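PDB 4F0Q: restriction endonuclease from Mycobacterium sp., which cleaves DNA in a manner that depends on cytosine methylation, acting as a tetramer whose C-terminal nuclease domain belongs to the PD-(D/E)XK class. Local coordinates for residues R147-A153 with W248-G252; A182-R186 with I256-R260. One frame throughout, in Å; residues are numbered along the deposited sequence.

Contact 1. Residues R147-A153 with W248-G252; sequences REERLLA and WVRQG
The guanidinium of Arg150 lies between two backbones: Gly252 CA and Gln251 C sit over one face, the backbone N of Arg147 over the other, and the carbonyl oxygens of Val249 and Arg250 meet its edge. Its plane stands 73° from the Trp248 ring, which takes Arg150 CD over one face, 4.1 Å from the six-membered ring centroid (CH-pi), while Ala153 CB touches the ring edge at CH2, 3.6 Å away. Val249 CG1 lies over one face of the Arg147 guanidinium, offset toward its rim, with Arg250 CA at the edge. Val249 O receives a side-on grip, Arg150 NE at 2.9 Å and NH2 at 3.2 Å, both from the same face of the carbonyl plane. NH2 adds a weak bond to Arg250 O. The bend at chi3 (-69°) turns the Arg150 guanidinium across the C-terminal end of helix 243-251, whose carbonyls would probably favour its charge; Gly252, just past the helix, has positive phi. Both segments lie within the AspBHI-type N-terminal family region, assigned to the PUA clan. Arg150 NH1 bonds Gly144 O, just before helix 147-150, and NH2 also reaches Asn425 O of the second subunit. Arg147 runs obliquely over Val249, its CG 3.6 Å from Val249 CG1 and 3.2 Å from Val249 O. Leu151 CD2 meets Val249 CG1 at 3.7 Å, the side chains crossing at about a right angle.

Contact 2. Residues A182-R186 with I256-R260; sequences AIIER and IPGIR
The backbones stay apart: the nearest CA atoms of the two segments, Glu185 in the strand and Ile256 in the loop, are 7.6 Å from each other, and side chains make the contacts. Segment 182-186 is part of the long strand 175-193 in the large mixed sheet of the N-terminal region, and a classic beta bulge lies in it here, Glu185 and Arg186 both facing Asp207 on strand 200-210. Segment 256-260 belongs to the irregular link between helix 243-251 and strand 263-264. Ile183 and Glu185 both point at this loop. Ile183 CD1 meets Ile259 CD1 end to end at 3.7 Å, the two side chains crossing at about a right angle; Ile259 reaches it with CG1 set between its backbone N and carbonyl carbon (chi1 60°). Ile256 CG2 packs 3.9 Å from Glu185 OE2, placing a methyl beside the carboxylate. The apolar group continues onto helix 243-251. The polar side is a salt bridge. Glu185, fully extended from the strand, presents its carboxylate to the guanidinium edge of Arg260, the two planes 37° apart. The carboxylate has a second charged partner, Arg313 of the second subunit, at OE2, so the ion pair reaches into the subunit interface. Arg260 NH1 lies between both oxygens: its bond to Glu185 OE1 is short at 2.7 Å but poorly angled and weak, whereas the one to OE2, at 3.0 Å, is nearly straight at 164° and arrives from above the carboxylate plane.

Contacts 1 and 2 have centres about 13 Å apart and lie on the same side of the chain's centre. Their segments alternate along the sequence, 147-153, 182-186, 248-252, then 256-260, so the short helix and the sheet strand come first and helix 243-251 with its following loop returns to pack on each in turn. Trp248 is the shared element: it belongs to contact 1, yet its CG lies 3.5 Å from Ile183 CD1 and its CB 3.7 Å from Ile259 CD1, which makes the two interfaces continuous. Both also touch the second subunit, consistent with this part of the N-terminal region taking part in tetramer assembly.

Contact 1. Residues R147-A153 with W248-G252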
loop_
_atom_site.group_PDB
_atom_site.type_symbol
_atom_site.label_atom_id
_atom_site.label_comp_id
_atom_site.label_asym_id
_atom_site.label_seq_id
_atom_site.Cartn_x
_atom_site.Cartn_y
_atom_site.Cartn_z
ATOM N N ARG A 147 -14.721 -14.718 -27.448
ATOM C CA ARG A 147 -14.330 -13.709 -28.423
ATOM C C ARG A 147 -15.488 -13.433 -29.375
ATOM O O ARG A 147 -15.673 -12.309 -29.839
ATOM C CB ARG A 147 -13.101 -14.175 -29.209
ATOM C CG ARG A 147 -12.609 -13.172 -30.236
ATOM C CD ARG A 147 -11.391 -13.681 -30.986
ATOM N NE ARG A 147 -10.844 -12.663 -31.879
ATOM C CZ ARG A 147 -11.256 -12.464 -33.127
ATOM N NH1 ARG A 147 -12.223 -13.216 -33.637
ATOM N NH2 ARG A 147 -10.702 -11.514 -33.866
ATOM N N GLU A 148 -16.270 -14.472 -29.649
ATOM C CA GLU A 148 -17.401 -14.373 -30.559
ATOM C C GLU A 148 -18.477 -13.437 -30.013
ATOM O O GLU A 148 -19.129 -12.717 -30.769
ATOM C CB GLU A 148 -17.993 -15.759 -30.817
ATOM C CG GLU A 148 -18.848 -15.841 -32.066
ATOM C CD GLU A 148 -18.030 -15.706 -33.336
ATOM O OE1 GLU A 148 -16.874 -16.180 -33.354
ATOM O OE2 GLU A 148 -18.540 -15.122 -34.315
ATOM N N GLU A 149 -18.659 -13.453 -28.697
ATOM C CA GLU A 149 -19.634 -12.577 -28.057
ATOM C C GLU A 149 -19.126 -11.141 -27.995
ATOM O O GLU A 149 -19.893 -10.195 -28.169
ATOM C CB GLU A 149 -19.976 -13.077 -26.651
ATOM C CG GLU A 149 -20.744 -14.388 -26.629
ATOM C CD GLU A 149 -21.154 -14.802 -25.230
ATOM O OE1 GLU A 149 -20.775 -14.106 -24.264
ATOM O OE2 GLU A 149 -21.859 -15.825 -25.096
ATOM N N ARG A 150 -17.828 -10.987 -27.753
ATOM C CA ARG A 150 -17.219 -9.665 -27.645
ATOM C C ARG A 150 -17.139 -8.962 -28.997
ATOM O O ARG A 150 -17.027 -7.737 -29.062
ATOM C CB ARG A 150 -15.834 -9.760 -27.002
ATOM C CG ARG A 150 -15.866 -10.224 -25.554
ATOM C CD ARG A 150 -14.493 -10.153 -24.908
ATOM N NE ARG A 150 -13.567 -11.141 -25.452
ATOM C CZ ARG A 150 -13.447 -12.384 -24.995
ATOM N NH1 ARG A 150 -14.201 -12.797 -23.985
ATOM N NH2 ARG A 150 -12.577 -13.215 -25.549
ATOM N N LEU A 151 -17.200 -9.741 -30.072
ATOM C CA LEU A 151 -17.224 -9.189 -31.423
ATOM C C LEU A 151 -18.499 -8.387 -31.656
ATOM O O LEU A 151 -18.521 -7.457 -32.461
ATOM C CB LEU A 151 -17.122 -10.310 -32.461
ATOM C CG LEU A 151 -15.737 -10.887 -32.750
ATOM C CD1 LEU A 151 -15.849 -12.183 -33.535
ATOM C CD2 LEU A 151 -14.901 -9.877 -33.512
ATOM N N LEU A 152 -19.556 -8.755 -30.939
ATOM C CA LEU A 152 -20.865 -8.129 -31.098
ATOM C C LEU A 152 -21.026 -6.894 -30.219
ATOM O O LEU A 152 -21.916 -6.076 -30.453
ATOM C CB LEU A 152 -21.969 -9.134 -30.766
ATOM C CG LEU A 152 -22.003 -10.410 -31.605
ATOM C CD1 LEU A 152 -23.043 -11.375 -31.060
ATOM C CD2 LEU A 152 -22.290 -10.073 -33.056
ATOM N N ALA A 153 -20.168 -6.768 -29.211
ATOM C CA ALA A 153 -20.257 -5.676 -28.244
ATOM C C ALA A 153 -20.143 -4.301 -28.894
ATOM O O ALA A 153 -19.142 -3.994 -29.542
ATOM C CB ALA A 153 -19.197 -5.839 -27.163
ATOM N N TRP A 248 -8.807 -6.436 -26.825
ATOM C CA TRP A 248 -9.881 -6.711 -25.877
ATOM C C TRP A 248 -10.820 -7.789 -26.404
ATOM O O TRP A 248 -11.235 -8.678 -25.659
ATOM C CB TRP A 248 -10.682 -5.452 -25.549
ATOM C CG TRP A 248 -11.924 -5.770 -24.773
ATOM C CD1 TRP A 248 -12.012 -6.016 -23.434
ATOM C CD2 TRP A 248 -13.252 -5.901 -25.293
ATOM N NE1 TRP A 248 -13.313 -6.284 -23.086
ATOM C CE2 TRP A 248 -14.095 -6.219 -24.210
ATOM C CE3 TRP A 248 -13.812 -5.775 -26.569
ATOM C CZ2 TRP A 248 -15.466 -6.412 -24.362
ATOM C CZ3 TRP A 248 -15.174 -5.969 -26.718
ATOM C CH2 TRP A 248 -15.985 -6.283 -25.621
ATOM N N VAL A 249 -11.162 -7.697 -27.684
ATOM C CA VAL A 249 -12.008 -8.696 -28.324
ATOM C C VAL A 249 -11.378 -10.080 -28.194
ATOM O O VAL A 249 -12.061 -11.055 -27.875
ATOM C CB VAL A 249 -12.263 -8.360 -29.811
ATOM C CG1 VAL A 249 -12.770 -9.578 -30.562
ATOM C CG2 VAL A 249 -13.246 -7.205 -29.935
ATOM N N ARG A 250 -10.068 -10.155 -28.412
ATOM C CA ARG A 250 -9.355 -11.425 -28.301
ATOM C C ARG A 250 -9.292 -11.957 -26.867
ATOM O O ARG A 250 -9.652 -13.105 -26.607
ATOM C CB ARG A 250 -7.937 -11.303 -28.870
ATOM C CG ARG A 250 -7.174 -12.621 -28.895
ATOM C CD ARG A 250 -5.749 -12.454 -29.405
ATOM N NE ARG A 250 -4.897 -11.739 -28.457
ATOM C CZ ARG A 250 -4.503 -10.478 -28.606
ATOM N NH1 ARG A 250 -4.880 -9.783 -29.671
ATOM N NH2 ARG A 250 -3.727 -9.913 -27.691
ATOM N N GLN A 251 -8.841 -11.116 -25.941
ATOM C CA GLN A 251 -8.542 -11.549 -24.576
ATOM C C GLN A 251 -9.707 -11.411 -23.597
ATOM O O GLN A 251 -9.942 -12.296 -22.775
ATOM C CB GLN A 251 -7.322 -10.797 -24.041
ATOM C CG GLN A 251 -6.061 -11.001 -24.863
ATOM C CD GLN A 251 -4.875 -10.234 -24.315
ATOM O OE1 GLN A 251 -3.770 -10.311 -24.851
ATOM N NE2 GLN A 251 -5.098 -9.486 -23.239
ATOM N N GLY A 252 -10.427 -10.296 -23.673
ATOM C CA GLY A 252 -11.537 -10.053 -22.769
ATOM C C GLY A 252 -11.161 -9.137 -21.623
ATOM O O GLY A 252 -10.511 -8.113 -21.827
#

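Contact 2. Residues A182-R186 with I256-R260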
loop_
_atom_site.group_PDB
_atom_site.type_symbol
_atom_site.label_atom_id
_atom_site.label_comp_id
_atom_site.label_asym_id
_atom_site.label_seq_id
_atom_site.Cartn_x
_atom_site.Cartn_y
_atom_site.Cartn_z
ATOM N N ALA A 182 -15.255 3.620 -25.353
ATOM C CA ALA A 182 -15.141 3.054 -24.013
ATOM C C ALA A 182 -15.677 1.629 -23.896
ATOM O O ALA A 182 -16.588 1.228 -24.622
ATOM C CB ALA A 182 -15.827 3.962 -22.999
ATOM N N ILE A 183 -15.093 0.874 -22.972
ATOM C CA ILE A 183 -15.582 -0.451 -22.619
ATOM C C ILE A 183 -16.249 -0.371 -21.253
ATOM O O ILE A 183 -15.727 0.270 -20.343
ATOM C CB ILE A 183 -14.430 -1.471 -22.529
ATOM C CG1 ILE A 183 -13.586 -1.445 -23.802
ATOM C CG2 ILE A 183 -14.967 -2.870 -22.266
ATOM C CD1 ILE A 183 -12.436 -2.423 -23.783
ATOM N N ILE A 184 -17.403 -1.012 -21.108
ATOM C CA ILE A 184 -18.048 -1.090 -19.806
ATOM C C ILE A 184 -17.232 -1.999 -18.894
ATOM O O ILE A 184 -17.341 -3.225 -18.958
ATOM C CB ILE A 184 -19.494 -1.616 -19.909
ATOM C CG1 ILE A 184 -20.328 -0.696 -20.801
ATOM C CG2 ILE A 184 -20.124 -1.722 -18.527
ATOM C CD1 ILE A 184 -21.781 -1.099 -20.901
ATOM N N GLU A 185 -16.401 -1.389 -18.055
ATOM C CA GLU A 185 -15.557 -2.147 -17.142
ATOM C C GLU A 185 -16.364 -2.646 -15.951
ATOM O O GLU A 185 -16.158 -3.764 -15.475
ATOM C CB GLU A 185 -14.374 -1.306 -16.663
ATOM C CG GLU A 185 -13.410 -2.065 -15.767
ATOM C CD GLU A 185 -12.267 -1.203 -15.276
ATOM O OE1 GLU A 185 -12.413 0.037 -15.272
ATOM O OE2 GLU A 185 -11.218 -1.767 -14.900
ATOM N N ARG A 186 -17.283 -1.817 -15.470
ATOM C CA ARG A 186 -18.142 -2.229 -14.365
ATOM C C ARG A 186 -19.531 -1.603 -14.466
ATOM O O ARG A 186 -19.687 -0.497 -14.973
ATOM C CB ARG A 186 -17.490 -1.894 -13.020
ATOM C CG ARG A 186 -18.134 -2.582 -11.826
ATOM C CD ARG A 186 -17.272 -2.473 -10.577
ATOM N NE ARG A 186 -17.110 -1.092 -10.134
ATOM C CZ ARG A 186 -16.518 -0.738 -8.997
ATOM N NH1 ARG A 186 -16.034 -1.665 -8.183
ATOM N NH2 ARG A 186 -16.414 0.545 -8.672
ATOM N N ILE A 256 -8.254 -5.380 -20.426
ATOM C CA ILE A 256 -8.689 -4.105 -19.852
ATOM C C ILE A 256 -7.662 -3.360 -18.972
ATOM O O ILE A 256 -7.506 -2.147 -19.112
ATOM C CB ILE A 256 -10.041 -4.246 -19.107
ATOM C CG1 ILE A 256 -11.088 -4.879 -20.027
ATOM C CG2 ILE A 256 -10.524 -2.897 -18.602
ATOM C CD1 ILE A 256 -12.459 -5.000 -19.402
ATOM N N PRO A 257 -6.953 -4.072 -18.071
ATOM C CA PRO A 257 -5.986 -3.337 -17.244
ATOM C C PRO A 257 -4.795 -2.756 -18.012
ATOM O O PRO A 257 -3.959 -2.096 -17.398
ATOM C CB PRO A 257 -5.486 -4.403 -16.260
ATOM C CG PRO A 257 -6.560 -5.419 -16.220
ATOM C CD PRO A 257 -7.106 -5.464 -17.610
ATOM N N GLY A 258 -4.718 -2.989 -19.319
ATOM C CA GLY A 258 -3.583 -2.522 -20.094
ATOM C C GLY A 258 -3.928 -1.789 -21.376
ATOM O O GLY A 258 -3.040 -1.473 -22.168
ATOM N N ILE A 259 -5.210 -1.508 -21.585
ATOM C CA ILE A 259 -5.647 -0.854 -22.817
ATOM C C ILE A 259 -6.309 0.501 -22.580
ATOM O O ILE A 259 -6.851 1.102 -23.507
ATOM C CB ILE A 259 -6.612 -1.747 -23.624
ATOM C CG1 ILE A 259 -7.860 -2.067 -22.800
ATOM C CG2 ILE A 259 -5.916 -3.024 -24.069
ATOM C CD1 ILE A 259 -8.819 -3.010 -23.490
ATOM N N ARG A 260 -6.262 0.982 -21.342
ATOM C CA ARG A 260 -6.853 2.273 -21.009
ATOM C C ARG A 260 -6.030 3.427 -21.571
ATOM O O ARG A 260 -4.801 3.369 -21.596
ATOM C CB ARG A 260 -7.000 2.425 -19.494
ATOM C CG ARG A 260 -8.437 2.436 -19.006
ATOM C CD ARG A 260 -8.501 2.661 -17.506
ATOM N NE ARG A 260 -7.957 1.532 -16.759
ATOM C CZ ARG A 260 -8.697 0.559 -16.237
ATOM N NH1 ARG A 260 -10.014 0.583 -16.378
ATOM N NH2 ARG A 260 -8.122 -0.433 -15.571
#